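Local coordinates for hydroxyethylphosphonate dioxygenase (Streptomyces albus, PDB 6B9R), which cleaves the carbon-carbon bond of 2-hydroxyethylphosphonate with dioxygen at a non-heme iron centre, probably yielding hydroxymethylphosphonate and formate, at residues D324-R329 and D348-R353. Sequence-based numbering, arbitrary orientation.
Sequences DAPAYR and DVLTAR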
ATOM      1  N   ASP A 324      32.001  21.279  10.819  1.00 24.47           N
ATOM      2  CA  ASP A 324      33.411  21.205  11.185  1.00 29.14           C
ATOM      3  C   ASP A 324      34.228  20.505  10.104  1.00 26.35           C
ATOM      4  O   ASP A 324      35.332  20.951   9.769  1.00 28.83           O
ATOM      5  CB  ASP A 324      33.573  20.510  12.537  1.00 33.43           C
ATOM      6  CG  ASP A 324      33.056  21.349  13.698  1.00 40.64           C
ATOM      7  OD1 ASP A 324      32.614  22.502  13.478  1.00 38.20           O
ATOM      8  OD2 ASP A 324      33.083  20.847  14.842  1.00 45.51           O
ATOM      9  N   ALA A 325      33.696  19.426   9.524  1.00 23.08           N
ATOM     10  CA  ALA A 325      34.362  18.703   8.435  1.00 26.27           C
ATOM     11  C   ALA A 325      33.308  18.211   7.452  1.00 23.59           C
ATOM     12  O   ALA A 325      32.910  17.039   7.464  1.00 24.42           O
ATOM     13  CB  ALA A 325      35.204  17.547   8.976  1.00 25.50           C
ATOM     14  N   PRO A 326      32.838  19.086   6.565  1.00 23.13           N
ATOM     15  CA  PRO A 326      31.690  18.731   5.718  1.00 19.62           C
ATOM     16  C   PRO A 326      32.137  17.844   4.570  1.00 19.61           C
ATOM     17  O   PRO A 326      33.140  18.120   3.911  1.00 20.21           O
ATOM     18  CB  PRO A 326      31.186  20.085   5.208  1.00 22.53           C
ATOM     19  CG  PRO A 326      32.418  20.934   5.176  1.00 25.73           C
ATOM     20  CD  PRO A 326      33.297  20.468   6.326  1.00 22.25           C
ATOM     21  N   ALA A 327      31.398  16.759   4.357  1.00 16.65           N
ATOM     22  CA  ALA A 327      31.590  15.938   3.171  1.00 20.81           C
ATOM     23  C   ALA A 327      30.621  16.309   2.064  1.00 18.32           C
ATOM     24  O   ALA A 327      30.965  16.207   0.879  1.00 19.82           O
ATOM     25  CB  ALA A 327      31.422  14.455   3.519  1.00 16.72           C
ATOM     26  N   TYR A 328      29.413  16.718   2.431  1.00 15.06           N
ATOM     27  CA  TYR A 328      28.382  17.082   1.474  1.00 14.99           C
ATOM     28  C   TYR A 328      27.707  18.347   1.962  1.00 14.82           C
ATOM     29  O   TYR A 328      27.620  18.590   3.169  1.00 17.70           O
ATOM     30  CB  TYR A 328      27.289  15.991   1.326  1.00 15.11           C
ATOM     31  CG  TYR A 328      27.826  14.588   1.256  1.00 15.61           C
ATOM     32  CD1 TYR A 328      28.614  14.183   0.191  1.00 16.80           C
ATOM     33  CD2 TYR A 328      27.540  13.664   2.254  1.00 22.31           C
ATOM     34  CE1 TYR A 328      29.116  12.887   0.129  1.00 22.39           C
ATOM     35  CE2 TYR A 328      28.017  12.369   2.195  1.00 21.14           C
ATOM     36  CZ  TYR A 328      28.794  11.985   1.126  1.00 23.27           C
ATOM     37  OH  TYR A 328      29.280  10.706   1.070  1.00 19.24           O
ATOM     38  N   ARG A 329      27.195  19.131   1.023  1.00 14.76           N
ATOM     39  CA  ARG A 329      26.324  20.249   1.361  1.00 14.72           C
ATOM     40  C   ARG A 329      24.993  19.990   0.678  1.00 17.59           C
ATOM     41  O   ARG A 329      24.945  19.810  -0.544  1.00 20.99           O
ATOM     42  CB  ARG A 329      26.928  21.590   0.931  1.00 18.60           C
ATOM     43  CG  ARG A 329      26.336  22.794   1.677  1.00 19.37           C
ATOM     44  CD  ARG A 329      25.011  23.235   1.067  1.00 22.60           C
ATOM     45  NE  ARG A 329      25.187  23.636  -0.328  1.00 26.82           N
ATOM     46  CZ  ARG A 329      25.533  24.854  -0.739  1.00 29.35           C
ATOM     47  NH1 ARG A 329      25.741  25.847   0.132  1.00 17.03           N
ATOM     48  NH2 ARG A 329      25.662  25.085  -2.039  1.00 25.04           N
ATOM     49  N   ASP A 348      25.948  18.897  -3.047  1.00 16.26           N
ATOM     50  CA  ASP A 348      27.317  19.247  -3.395  1.00 16.17           C
ATOM     51  C   ASP A 348      28.226  18.233  -2.728  1.00 18.98           C
ATOM     52  O   ASP A 348      28.257  18.140  -1.495  1.00 18.85           O
ATOM     53  CB  ASP A 348      27.672  20.664  -2.949  1.00 20.05           C
ATOM     54  CG  ASP A 348      26.938  21.713  -3.740  1.00 31.09           C
ATOM     55  OD1 ASP A 348      26.848  21.560  -4.973  1.00 28.95           O
ATOM     56  OD2 ASP A 348      26.438  22.681  -3.134  1.00 39.57           O
ATOM     57  N   VAL A 349      28.935  17.454  -3.538  1.00 19.81           N
ATOM     58  CA  VAL A 349      29.850  16.444  -3.026  1.00 16.86           C
ATOM     59  C   VAL A 349      31.202  17.119  -2.865  1.00 19.49           C
ATOM     60  O   VAL A 349      31.830  17.510  -3.852  1.00 19.54           O
ATOM     61  CB  VAL A 349      29.935  15.230  -3.953  1.00 15.56           C
ATOM     62  CG1 VAL A 349      30.913  14.198  -3.377  1.00 17.58           C
ATOM     63  CG2 VAL A 349      28.545  14.609  -4.122  1.00 15.16           C
ATOM     64  N   LEU A 350      31.635  17.276  -1.615  1.00 19.40           N
ATOM     65  CA  LEU A 350      32.826  18.050  -1.294  1.00 21.70           C
ATOM     66  C   LEU A 350      34.034  17.177  -1.011  1.00 23.63           C
ATOM     67  O   LEU A 350      35.161  17.563  -1.341  1.00 29.31           O
ATOM     68  CB  LEU A 350      32.558  18.946  -0.078  1.00 23.89           C
ATOM     69  CG  LEU A 350      31.327  19.855  -0.205  1.00 21.31           C
ATOM     70  CD1 LEU A 350      31.046  20.573   1.103  1.00 22.48           C
ATOM     71  CD2 LEU A 350      31.497  20.842  -1.357  1.00 24.38           C
ATOM     72  N   THR A 351      33.821  16.010  -0.421  1.00 19.34           N
ATOM     73  CA  THR A 351      34.931  15.169  -0.013  1.00 19.90           C
ATOM     74  C   THR A 351      35.494  14.407  -1.205  1.00 20.09           C
ATOM     75  O   THR A 351      34.760  13.963  -2.096  1.00 18.85           O
ATOM     76  CB  THR A 351      34.493  14.193   1.082  1.00 21.06           C
ATOM     77  OG1 THR A 351      35.584  13.324   1.414  1.00 25.41           O
ATOM     78  CG2 THR A 351      33.294  13.359   0.631  1.00 24.30           C
ATOM     79  N   ALA A 352      36.814  14.284  -1.216  1.00 18.36           N
ATOM     80  CA  ALA A 352      37.558  13.450  -2.146  1.00 22.83           C
ATOM     81  C   ALA A 352      37.796  12.048  -1.608  1.00 25.96           C
ATOM     82  O   ALA A 352      38.440  11.243  -2.284  1.00 23.30           O
ATOM     83  CB  ALA A 352      38.907  14.105  -2.471  1.00 19.79           C
ATOM     84  N   ARG A 353      37.319  11.746  -0.408  1.00 26.11           N
ATOM     85  CA  ARG A 353      37.510  10.442   0.206  1.00 29.99           C
ATOM     86  C   ARG A 353      36.183   9.703   0.318  1.00 27.88           C
ATOM     87  O   ARG A 353      35.117  10.324   0.346  1.00 22.22           O
ATOM     88  CB  ARG A 353      38.131  10.597   1.600  1.00 34.59           C
TER
HETATM   89  O   HOH W   1      32.503   9.824   1.015  1.00 31.70           O
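R329 and D348 face each other at the open end of a beta hairpin, where strand 328-332 runs antiparallel to strand 343-349 within a larger antiparallel sheet. They form a hydrogen-bonded pair, closed by R329 N to D348 O and D348 N to R329 O, and their oppositely charged side chains rise from the same face of the sheet. R329 starts with CB 4.1 Å from D348 CB; CG lies anti to the backbone N (chi1 -159°), and bends at chi2 and chi3 then turn the guanidinium edge toward D348 OD2, alongside the aspartate. NE makes a weak bond to D348 OD2, while NH2 reaches the same oxygen at 2.8 Å as a salt bridge, meeting it nearly along the C-O axis. D348 OD2 thus takes both donors, and the guanidinium and carboxylate planes stand 47° apart rather than coplanar. A methionine in place of R329 would probably leave the D348 carboxylate without its cationic mate across the pair.

On the other sheet face the next pair, Y328 with V349, a non-hydrogen-bonded pair, meets through carbon, ring atom CE1 coming 4.2 Å from V349 CG1. The long tyrosine suits this buried place because its OH can still hydrogen-bond beyond the hairpin, to A356 O and L406 N. A327 CB sits over the centre of one face of the Y328 ring, and this small methyl also fits against T351 CG2, 3.6 Å away. A327 and Y328 together oppose Y320 of strand 317-320 as a classic beta bulge. Beyond the paired strands, L350 lays CD1 against P326 CB, two compact apolar groups at 4.1 Å. Two backbone donors converge on A327 O: L350 N at 2.8 Å, tilted 25° from the carbonyl plane, and T351 N at 3.1 Å, in that plane on a lone pair.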